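Local coordinates for protein 4-oxalmesaconate hydratase (Pseudomonas putida, PDB 5CGZ) that catalyses a zinc-dependent hydration in gallate degradation, turning the enol form of oxalomesaconic acid into 4-carboxy-4-hydroxy-2-oxoadipic acid, at residues L5-H10 against V35-G40; F39-E44 against F80-D85; G84-R89 against P118-H123. All coordinates share one frame; numbering follows the deposited sequence.

Interaction 1 of 3, residues L5-H10 against V35-G40; sequences LVVSAH and VCLSFG. With ZN (zinc ion), chain C.
Val-7 pairs with Val-35 and Ser-8 with Cys-36 in a parallel ladder. Three backbone bonds hold it. Val-35 N donates to Val-6 O at 2.8 Å, Ser-8 N to Val-35 O, and Leu-37 N to Ser-8 O. All three are nearly straight.

Past the ladder, Ala-9 O takes Ser-38 OG and, weakly, Ser-38 N. The OG bond is 2.8 Å long from Ser-38 OG to Ala-9 O, tilted 25° from the carbonyl plane. Ser-38 chi1 of 78° sets OG between its own backbone N and carbonyl carbon, where it reaches Ala-9 and also the His-10 ring. There it lies at the ring edge, 3.2 Å from His-10 CD2.

The apolar contacts are lighter. Val-7 CG1 meets Leu-37 CD1 at 4.0 Å, and Leu-5 CD1 meets Val-35 CG2 at 4.1 Å. Gly-40, at positive phi, brings its CA to 3.7 Å from His-10 CB.

His-10 carries the metal end of the contact. Its ND1 binds the zinc ion at 2.1 Å, and Asp-13, Glu-44 and His-123 bind the same ion. His-10 NE2 donates to Asp-122, so both ring nitrogens are engaged and the ring rotation is fixed. Ala-9 CB covers one ring face.

The contact joins the two parallel strands of the beta-alpha-beta unit strand 3-8, helix 13-27, strand 31-36, in the Rossmann-like sheet. The zinc ligand His-10 lies in the chain that continues strand 3-8. Helix 13-27 packs on Val-6 and Cys-36. Helix 122-138 covers Ala-9 and Leu-37, and strand 110-112 pairs with the far edge of strand 3-8.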
loop_
_atom_site.group_PDB
_atom_site.type_symbol
_atom_site.label_atom_id
_atom_site.label_comp_id
_atom_site.label_asym_id
_atom_site.label_seq_id
_atom_site.Cartn_x
_atom_site.Cartn_y
_atom_site.Cartn_z
ATOM N N LEU A 5 10.237 -0.644 28.251
ATOM C CA LEU A 5 11.135 -1.655 27.720
ATOM C C LEU A 5 11.643 -1.291 26.330
ATOM O O LEU A 5 10.879 -0.827 25.471
ATOM C CB LEU A 5 10.416 -3.012 27.673
ATOM C CG LEU A 5 11.191 -4.175 27.050
ATOM C CD1 LEU A 5 12.385 -4.548 27.941
ATOM C CD2 LEU A 5 10.279 -5.382 26.818
ATOM N N VAL A 6 12.930 -1.514 26.106
ATOM C CA VAL A 6 13.508 -1.349 24.782
ATOM C C VAL A 6 14.102 -2.686 24.351
ATOM O O VAL A 6 14.896 -3.274 25.084
ATOM C CB VAL A 6 14.587 -0.243 24.766
ATOM C CG1 VAL A 6 15.232 -0.121 23.379
ATOM C CG2 VAL A 6 13.977 1.074 25.203
ATOM N N VAL A 7 13.691 -3.188 23.189
ATOM C CA VAL A 7 14.273 -4.422 22.653
ATOM C C VAL A 7 15.169 -4.123 21.449
ATOM O O VAL A 7 14.693 -3.775 20.365
ATOM C CB VAL A 7 13.200 -5.429 22.253
ATOM C CG1 VAL A 7 13.849 -6.728 21.777
ATOM C CG2 VAL A 7 12.279 -5.696 23.433
ATOM N N SER A 8 16.469 -4.271 21.673
ATOM C CA SER A 8 17.512 -3.893 20.730
ATOM C C SER A 8 18.120 -5.145 20.082
ATOM O O SER A 8 18.571 -6.041 20.796
ATOM C CB SER A 8 18.574 -3.080 21.485
ATOM O OG SER A 8 19.585 -2.586 20.643
ATOM N N ALA A 9 18.121 -5.239 18.752
ATOM C CA ALA A 9 18.665 -6.444 18.105
ATOM C C ALA A 9 20.161 -6.612 18.398
ATOM O O ALA A 9 20.636 -7.699 18.731
ATOM C CB ALA A 9 18.440 -6.405 16.602
ATOM N N HIS A 10 20.887 -5.513 18.255
ATOM C CA HIS A 10 22.318 -5.469 18.496
ATOM C C HIS A 10 22.555 -4.442 19.591
ATOM O O HIS A 10 21.761 -3.518 19.747
ATOM C CB HIS A 10 23.055 -5.105 17.211
ATOM C CG HIS A 10 22.588 -5.886 16.019
ATOM N ND1 HIS A 10 21.899 -5.309 14.969
ATOM C CD2 HIS A 10 22.677 -7.206 15.728
ATOM C CE1 HIS A 10 21.607 -6.238 14.075
ATOM N NE2 HIS A 10 22.065 -7.399 14.513
ATOM N N VAL A 35 16.746 -4.670 26.719
ATOM C CA VAL A 35 17.245 -5.986 26.341
ATOM C C VAL A 35 18.011 -5.879 25.019
ATOM O O VAL A 35 17.443 -5.463 24.005
ATOM C CB VAL A 35 16.120 -7.021 26.170
ATOM C CG1 VAL A 35 16.687 -8.323 25.608
ATOM C CG2 VAL A 35 15.398 -7.273 27.482
ATOM N N CYS A 36 19.293 -6.243 25.041
ATOM C CA CYS A 36 20.088 -6.395 23.823
ATOM C C CYS A 36 20.155 -7.864 23.448
ATOM O O CYS A 36 20.788 -8.654 24.148
ATOM C CB CYS A 36 21.499 -5.850 24.010
ATOM S SG CYS A 36 21.584 -4.106 24.417
ATOM N N LEU A 37 19.512 -8.238 22.348
ATOM C CA LEU A 37 19.418 -9.650 21.996
ATOM C C LEU A 37 20.787 -10.211 21.614
ATOM O O LEU A 37 21.090 -11.374 21.889
ATOM C CB LEU A 37 18.409 -9.859 20.861
ATOM C CG LEU A 37 16.953 -9.506 21.202
ATOM C CD1 LEU A 37 16.072 -9.537 19.956
ATOM C CD2 LEU A 37 16.397 -10.435 22.273
ATOM N N SER A 38 21.610 -9.375 20.987
ATOM C CA SER A 38 22.966 -9.764 20.608
ATOM C C SER A 38 23.868 -8.550 20.757
ATOM O O SER A 38 23.400 -7.485 21.144
ATOM C CB SER A 38 23.011 -10.301 19.172
ATOM O OG SER A 38 22.966 -9.234 18.235
ATOM N N PHE A 39 25.150 -8.694 20.446
ATOM C CA PHE A 39 26.073 -7.571 20.575
ATOM C C PHE A 39 26.413 -6.923 19.235
ATOM O O PHE A 39 27.184 -5.960 19.194
ATOM C CB PHE A 39 27.373 -8.022 21.255
ATOM C CG PHE A 39 27.189 -8.502 22.674
ATOM C CD1 PHE A 39 27.167 -7.600 23.730
ATOM C CD2 PHE A 39 27.060 -9.853 22.949
ATOM C CE1 PHE A 39 27.008 -8.037 25.033
ATOM C CE2 PHE A 39 26.900 -10.304 24.252
ATOM C CZ PHE A 39 26.878 -9.398 25.297
ATOM N N GLY A 40 25.858 -7.451 18.143
ATOM C CA GLY A 40 26.246 -7.002 16.808
ATOM C C GLY A 40 27.701 -7.359 16.547
ATOM O O GLY A 40 28.408 -6.682 15.790
HETATM ZN ZN ZN C . 21.470 -3.333 14.576
HETATM O O HOH W 1 22.565 -1.387 13.469
#

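Interaction 2 of 3, residues F39-E44 against F80-D85; sequences FGERGE and FFDIGD. With ZN (zinc ion), chain C.
Two loops beside the zinc site meet here, each following a parallel strand of the Rossmann-like sheet. One carries the zinc ligand Glu-44, whose OE2, in the conformer described, binds the ion at 2.0 Å. Asp-85, on the other, grips that loop by its backbone. Arg-42 N donates to Asp-85 OD1 at 3.0 Å, on the syn lone pair, with a weak second bond to OD2. Gly-43 N donates to Asp-85 OD2 at 2.9 Å, also on the syn side but 24° out of the carboxylate plane. The Asp-85 chi1 of 70° tucks the carboxylate between its own backbone N and carbonyl carbon, facing these amides.

The Arg-42 chain, bent at chi2 and chi3, brings Asp-85 O to the edge of its guanidinium, where NE bonds it weakly. NH1 forms a salt bridge with Glu-56, and NH2 bonds to Tyr-86 O.

The Glu-41 side chain runs antiparallel to that of Asp-85, with Glu-41 OE1 and Asp-85 OD1 only 3.4 Å apart. The amides on Asp-85 and a water on Glu-41 OE2 probably offset the like charges. Glu-41 OE1 accepts from Phe-39 N. The water donates to Glu-41 OE2 and Asp-82 OD1 and accepts from Gly-84 N, so it bridges both loops. Asp-82 also forms a salt bridge with Lys-60.

The Phe-39 and Phe-80 rings lie at 19° to each other but are so displaced that they scarcely overlap. Phe-39 CE1 is 3.4 Å from Phe-80 CD1. Asp-82 OD1 lies at the Phe-39 ring edge, 3.5 Å from CE2.

Helix 56-74 packs on Phe-39, Glu-41 and Phe-80. Cys-36 of strand 31-36 touches Phe-80, and Phe-96 of a second subunit packs on Arg-42.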
loop_
_atom_site.group_PDB
_atom_site.type_symbol
_atom_site.label_atom_id
_atom_site.label_comp_id
_atom_site.label_asym_id
_atom_site.label_seq_id
_atom_site.Cartn_x
_atom_site.Cartn_y
_atom_site.Cartn_z
ATOM N N PHE A 39 25.150 -8.694 20.446
ATOM C CA PHE A 39 26.073 -7.571 20.575
ATOM C C PHE A 39 26.413 -6.923 19.235
ATOM O O PHE A 39 27.184 -5.960 19.194
ATOM C CB PHE A 39 27.373 -8.022 21.255
ATOM C CG PHE A 39 27.189 -8.502 22.674
ATOM C CD1 PHE A 39 27.167 -7.600 23.730
ATOM C CD2 PHE A 39 27.060 -9.853 22.949
ATOM C CE1 PHE A 39 27.008 -8.037 25.033
ATOM C CE2 PHE A 39 26.900 -10.304 24.252
ATOM C CZ PHE A 39 26.878 -9.398 25.297
ATOM N N GLY A 40 25.858 -7.451 18.143
ATOM C CA GLY A 40 26.246 -7.002 16.808
ATOM C C GLY A 40 27.701 -7.359 16.547
ATOM O O GLY A 40 28.408 -6.682 15.790
ATOM N N GLU A 41 28.143 -8.446 17.173
ATOM C CA GLU A 41 29.552 -8.829 17.169
ATOM C C GLU A 41 30.078 -9.177 15.764
ATOM O O GLU A 41 31.235 -8.918 15.450
ATOM C CB GLU A 41 29.786 -10.000 18.142
ATOM C CG GLU A 41 28.986 -11.291 17.868
ATOM C CD GLU A 41 27.615 -11.325 18.556
ATOM O OE1 GLU A 41 27.087 -10.249 18.922
ATOM O OE2 GLU A 41 27.059 -12.432 18.729
ATOM N N ARG A 42 29.236 -9.733 14.905
ATOM C CA ARG A 42 29.695 -10.125 13.571
ATOM C C ARG A 42 29.423 -9.077 12.482
ATOM O O ARG A 42 30.242 -8.894 11.577
ATOM C CB ARG A 42 29.062 -11.459 13.175
ATOM C CG ARG A 42 29.543 -12.619 14.046
ATOM C CD ARG A 42 28.448 -13.649 14.294
ATOM N NE ARG A 42 27.964 -14.258 13.057
ATOM C CZ ARG A 42 28.529 -15.311 12.472
ATOM N NH1 ARG A 42 29.612 -15.864 13.006
ATOM N NH2 ARG A 42 28.014 -15.810 11.354
ATOM N N GLY A 43 28.291 -8.380 12.562
ATOM C CA GLY A 43 27.912 -7.472 11.490
ATOM C C GLY A 43 27.905 -5.982 11.794
ATOM O O GLY A 43 27.691 -5.175 10.897
ATOM N N GLU A 44 28.114 -5.608 13.053
ATOM C CA GLU A 44 28.128 -4.193 13.429
ATOM C C GLU A 44 29.406 -3.855 14.207
ATOM O O GLU A 44 29.395 -3.011 15.105
ATOM C CB GLU A 44 26.879 -3.831 14.258
ATOM C CG GLU A 44 25.529 -4.060 13.537
ATOM C CD GLU A 44 24.319 -3.468 14.288
ATOM O OE1 GLU A 44 24.463 -3.093 15.471
ATOM O OE2 GLU A 44 23.220 -3.364 13.693
ATOM N N PHE A 80 21.709 -8.719 28.511
ATOM C CA PHE A 80 22.211 -9.226 27.240
ATOM C C PHE A 80 21.834 -10.691 27.025
ATOM O O PHE A 80 22.315 -11.557 27.746
ATOM C CB PHE A 80 23.734 -9.048 27.191
ATOM C CG PHE A 80 24.174 -7.634 27.444
ATOM C CD1 PHE A 80 24.215 -6.712 26.406
ATOM C CD2 PHE A 80 24.523 -7.219 28.720
ATOM C CE1 PHE A 80 24.608 -5.404 26.634
ATOM C CE2 PHE A 80 24.920 -5.912 28.953
ATOM C CZ PHE A 80 24.961 -5.003 27.907
ATOM N N PHE A 81 20.970 -10.976 26.050
ATOM C CA PHE A 81 20.580 -12.361 25.799
ATOM C C PHE A 81 21.698 -13.136 25.110
ATOM O O PHE A 81 21.731 -14.362 25.181
ATOM C CB PHE A 81 19.314 -12.452 24.936
ATOM C CG PHE A 81 18.032 -12.281 25.699
ATOM C CD1 PHE A 81 18.021 -11.689 26.954
ATOM C CD2 PHE A 81 16.831 -12.716 25.154
ATOM C CE1 PHE A 81 16.829 -11.528 27.649
ATOM C CE2 PHE A 81 15.642 -12.559 25.841
ATOM C CZ PHE A 81 15.639 -11.959 27.091
ATOM N N ASP A 82 22.580 -12.422 24.414
ATOM C CA ASP A 82 23.695 -13.038 23.696
ATOM C C ASP A 82 23.291 -14.214 22.797
ATOM O O ASP A 82 23.840 -15.313 22.930
ATOM C CB ASP A 82 24.757 -13.504 24.701
ATOM C CG ASP A 82 26.066 -13.924 24.030
ATOM O OD1 ASP A 82 26.369 -13.441 22.917
ATOM O OD2 ASP A 82 26.794 -14.746 24.617
ATOM N N ILE A 83 22.356 -13.999 21.869
ATOM C CA ILE A 83 21.930 -15.099 21.002
ATOM C C ILE A 83 22.616 -15.094 19.631
ATOM O O ILE A 83 22.371 -15.985 18.816
ATOM C CB ILE A 83 20.398 -15.106 20.776
ATOM C CG1 ILE A 83 19.951 -13.849 20.012
ATOM C CG2 ILE A 83 19.654 -15.256 22.114
ATOM C CD1 ILE A 83 18.442 -13.830 19.698
ATOM N N GLY A 84 23.469 -14.106 19.377
ATOM C CA GLY A 84 24.235 -14.070 18.137
ATOM C C GLY A 84 23.591 -13.270 17.013
ATOM O O GLY A 84 22.371 -13.314 16.829
ATOM N N ASP A 85 24.412 -12.541 16.258
ATOM C CA ASP A 85 23.925 -11.748 15.128
ATOM C C ASP A 85 24.453 -12.290 13.799
ATOM O O ASP A 85 25.397 -13.077 13.780
ATOM C CB ASP A 85 24.340 -10.286 15.279
ATOM C CG ASP A 85 25.843 -10.091 15.105
ATOM O OD1 ASP A 85 26.611 -10.956 15.579
ATOM O OD2 ASP A 85 26.252 -9.085 14.483
HETATM ZN ZN ZN C . 21.470 -3.333 14.576
HETATM O O HOH W 2 25.171 -12.181 20.734
HETATM O O HOH W 1 22.565 -1.387 13.469
#

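Interaction 3 of 3, residues G84-R89 against P118-H123; sequences GDYPMR and PYNYDH. With ZN (zinc ion), chain C.
Asp-122 is the tightly held part of this contact. Its carboxylate takes two backbone amides of the opposite loop, one on each oxygen. Tyr-86 N donates to Asp-122 OD2 at 2.9 Å, on the syn lone pair. Met-88 N donates to Asp-122 OD1 at 2.9 Å from well above the carboxylate plane. With chi1 at -65°, CG sits anti to the carbonyl carbon and the carboxylate extends toward this loop. Met-88 CB packs 3.4 Å from Asp-122 CG, and its bent chain brings CE 3.4 Å from Asp-122 O. The peptide before Pro-87 is cis, between the two donors.

The other side is looser and runs through water. One water donates to both Met-88 O and Asp-122 OD1. Another links Tyr-86 OH to Tyr-119 O. Asn-120 ND2 comes 2.9 Å from Tyr-86 OH, but at an angle too poor for a hydrogen bond. Arg-89 NH1 bonds back to Met-88 O, and NH2 forms a salt bridge with Glu-132 of a second subunit.

Asn-120, ahead of the turn into helix 122-138, accepts a weak capping bond from Asp-122 N on OD1. Its CG lies over one face of the zinc ligand His-123.

Asp-122 OD2 also accepts from His-10 NE2. An asparagine here, uncharged and with an NH2 for one oxygen, would probably leave Met-88 N, or else Tyr-86 N and His-10 NE2, without an acceptor. The carboxylate is thus a second-shell group that orients a zinc ligand and probably polarises it.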
loop_
_atom_site.group_PDB
_atom_site.type_symbol
_atom_site.label_atom_id
_atom_site.label_comp_id
_atom_site.label_asym_id
_atom_site.label_seq_id
_atom_site.Cartn_x
_atom_site.Cartn_y
_atom_site.Cartn_z
ATOM N N GLY A 84 23.469 -14.106 19.377
ATOM C CA GLY A 84 24.235 -14.070 18.137
ATOM C C GLY A 84 23.591 -13.270 17.013
ATOM O O GLY A 84 22.371 -13.314 16.829
ATOM N N ASP A 85 24.412 -12.541 16.258
ATOM C CA ASP A 85 23.925 -11.748 15.128
ATOM C C ASP A 85 24.453 -12.290 13.799
ATOM O O ASP A 85 25.397 -13.077 13.780
ATOM C CB ASP A 85 24.340 -10.286 15.279
ATOM C CG ASP A 85 25.843 -10.091 15.105
ATOM O OD1 ASP A 85 26.611 -10.956 15.579
ATOM O OD2 ASP A 85 26.252 -9.085 14.483
ATOM N N TYR A 86 23.838 -11.864 12.698
ATOM C CA TYR A 86 24.322 -12.171 11.346
ATOM C C TYR A 86 24.723 -13.620 11.139
ATOM O O TYR A 86 25.886 -13.891 10.860
ATOM C CB TYR A 86 25.527 -11.297 10.998
ATOM C CG TYR A 86 25.197 -9.872 10.617
ATOM C CD1 TYR A 86 24.689 -8.983 11.556
ATOM C CD2 TYR A 86 25.424 -9.407 9.326
ATOM C CE1 TYR A 86 24.402 -7.674 11.224
ATOM C CE2 TYR A 86 25.137 -8.085 8.977
ATOM C CZ TYR A 86 24.625 -7.230 9.930
ATOM O OH TYR A 86 24.343 -5.920 9.604
ATOM N N PRO A 87 23.765 -14.551 11.237
ATOM C CA PRO A 87 22.340 -14.288 11.441
ATOM C C PRO A 87 21.904 -14.411 12.888
ATOM O O PRO A 87 22.368 -15.296 13.617
ATOM C CB PRO A 87 21.674 -15.390 10.614
ATOM C CG PRO A 87 22.606 -16.574 10.858
ATOM C CD PRO A 87 24.015 -15.973 10.931
ATOM N N MET A 88 20.987 -13.542 13.292
ATOM C CA MET A 88 20.261 -13.736 14.533
ATOM C C MET A 88 19.135 -14.745 14.299
ATOM O O MET A 88 18.380 -14.635 13.333
ATOM C CB MET A 88 19.709 -12.404 15.043
ATOM C CG MET A 88 19.151 -12.462 16.450
ATOM S SD MET A 88 18.877 -10.801 17.125
ATOM C CE MET A 88 17.197 -10.544 16.618
ATOM N N ARG A 89 19.042 -15.740 15.175
ATOM C CA ARG A 89 17.958 -16.722 15.133
ATOM C C ARG A 89 17.401 -16.930 16.535
ATOM O O ARG A 89 18.154 -16.949 17.499
ATOM C CB ARG A 89 18.448 -18.061 14.557
ATOM C CG ARG A 89 18.819 -18.019 13.070
ATOM C CD ARG A 89 17.576 -17.782 12.197
ATOM N NE ARG A 89 17.866 -17.878 10.765
ATOM C CZ ARG A 89 18.111 -16.833 9.977
ATOM N NH1 ARG A 89 18.105 -15.603 10.478
ATOM N NH2 ARG A 89 18.367 -17.017 8.685
ATOM N N PRO A 118 15.544 -3.911 4.567
ATOM C CA PRO A 118 16.298 -4.600 3.513
ATOM C C PRO A 118 17.814 -4.554 3.743
ATOM O O PRO A 118 18.560 -5.167 2.982
ATOM C CB PRO A 118 15.901 -3.845 2.233
ATOM C CG PRO A 118 15.304 -2.547 2.683
ATOM C CD PRO A 118 14.759 -2.767 4.064
ATOM N N TYR A 119 18.265 -3.859 4.782
ATOM C CA TYR A 119 19.699 -3.795 5.060
ATOM C C TYR A 119 20.124 -4.689 6.226
ATOM O O TYR A 119 21.316 -4.914 6.432
ATOM C CB TYR A 119 20.118 -2.343 5.310
ATOM C CG TYR A 119 19.824 -1.510 4.094
ATOM C CD1 TYR A 119 20.738 -1.438 3.044
ATOM C CD2 TYR A 119 18.602 -0.849 3.958
ATOM C CE1 TYR A 119 20.454 -0.692 1.890
ATOM C CE2 TYR A 119 18.305 -0.110 2.815
ATOM C CZ TYR A 119 19.233 -0.033 1.784
ATOM O OH TYR A 119 18.936 0.706 0.654
ATOM N N ASN A 120 19.157 -5.231 6.959
ATOM C CA ASN A 120 19.483 -5.979 8.170
ATOM C C ASN A 120 18.349 -6.885 8.629
ATOM O O ASN A 120 17.387 -6.415 9.244
ATOM C CB ASN A 120 19.841 -5.007 9.288
ATOM C CG ASN A 120 20.683 -5.646 10.363
ATOM O OD1 ASN A 120 20.367 -6.732 10.864
ATOM N ND2 ASN A 120 21.777 -4.985 10.717
ATOM N N TYR A 121 18.466 -8.178 8.343
ATOM C CA TYR A 121 17.414 -9.135 8.680
ATOM C C TYR A 121 17.227 -9.295 10.192
ATOM O O TYR A 121 16.139 -9.648 10.652
ATOM C CB TYR A 121 17.710 -10.498 8.029
ATOM C CG TYR A 121 17.081 -10.635 6.658
ATOM C CD1 TYR A 121 17.431 -9.775 5.624
ATOM C CD2 TYR A 121 16.128 -11.612 6.401
ATOM C CE1 TYR A 121 16.843 -9.881 4.373
ATOM C CE2 TYR A 121 15.540 -11.730 5.152
ATOM C CZ TYR A 121 15.899 -10.862 4.145
ATOM O OH TYR A 121 15.305 -10.971 2.909
ATOM N N ASP A 122 18.274 -9.032 10.969
ATOM C CA ASP A 122 18.167 -9.170 12.421
ATOM C C ASP A 122 17.169 -8.168 13.026
ATOM O O ASP A 122 16.550 -8.429 14.063
ATOM C CB ASP A 122 19.531 -8.974 13.090
ATOM C CG ASP A 122 20.542 -10.051 12.721
ATOM O OD1 ASP A 122 20.202 -11.022 12.004
ATOM O OD2 ASP A 122 21.697 -9.921 13.170
ATOM N N HIS A 123 17.024 -7.011 12.395
ATOM C CA HIS A 123 16.234 -5.943 13.007
ATOM C C HIS A 123 14.750 -6.289 13.110
ATOM O O HIS A 123 14.194 -6.231 14.206
ATOM C CB HIS A 123 16.444 -4.634 12.246
ATOM C CG HIS A 123 17.779 -4.015 12.506
ATOM N ND1 HIS A 123 18.285 -2.973 11.754
ATOM C CD2 HIS A 123 18.718 -4.287 13.442
ATOM C CE1 HIS A 123 19.474 -2.636 12.214
ATOM N NE2 HIS A 123 19.763 -3.420 13.241
HETATM ZN ZN ZN C . 21.470 -3.333 14.576
HETATM O O HOH W 3 23.833 -4.362 7.572
HETATM O O HOH W 4 17.897 -12.626 11.605
HETATM O O HOH W 1 22.565 -1.387 13.469
#

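In the fold
From the N terminus, strand 3-8 leads through helix 13-27 to strand 31-36, where interaction 1 closes the first beta-alpha-beta unit. Interaction 2 starts from the end of that contact, sharing Phe-39 and Gly-40. It closes the long excursion through helices 46-50 and 56-74 and strand 76-80. Interaction 3 opens where interaction 2 ends, sharing Gly-84 and Asp-85, and closes across helix 92-105 and strand 110-112 at the start of helix 122-138. The contacts follow in series, and none nests within another. All three meet at the zinc ion. Probable backbone bonds from Phe-81 N to Cys-36 O and from Ile-83 N to Leu-37 O also tie interaction 2 to interaction 1.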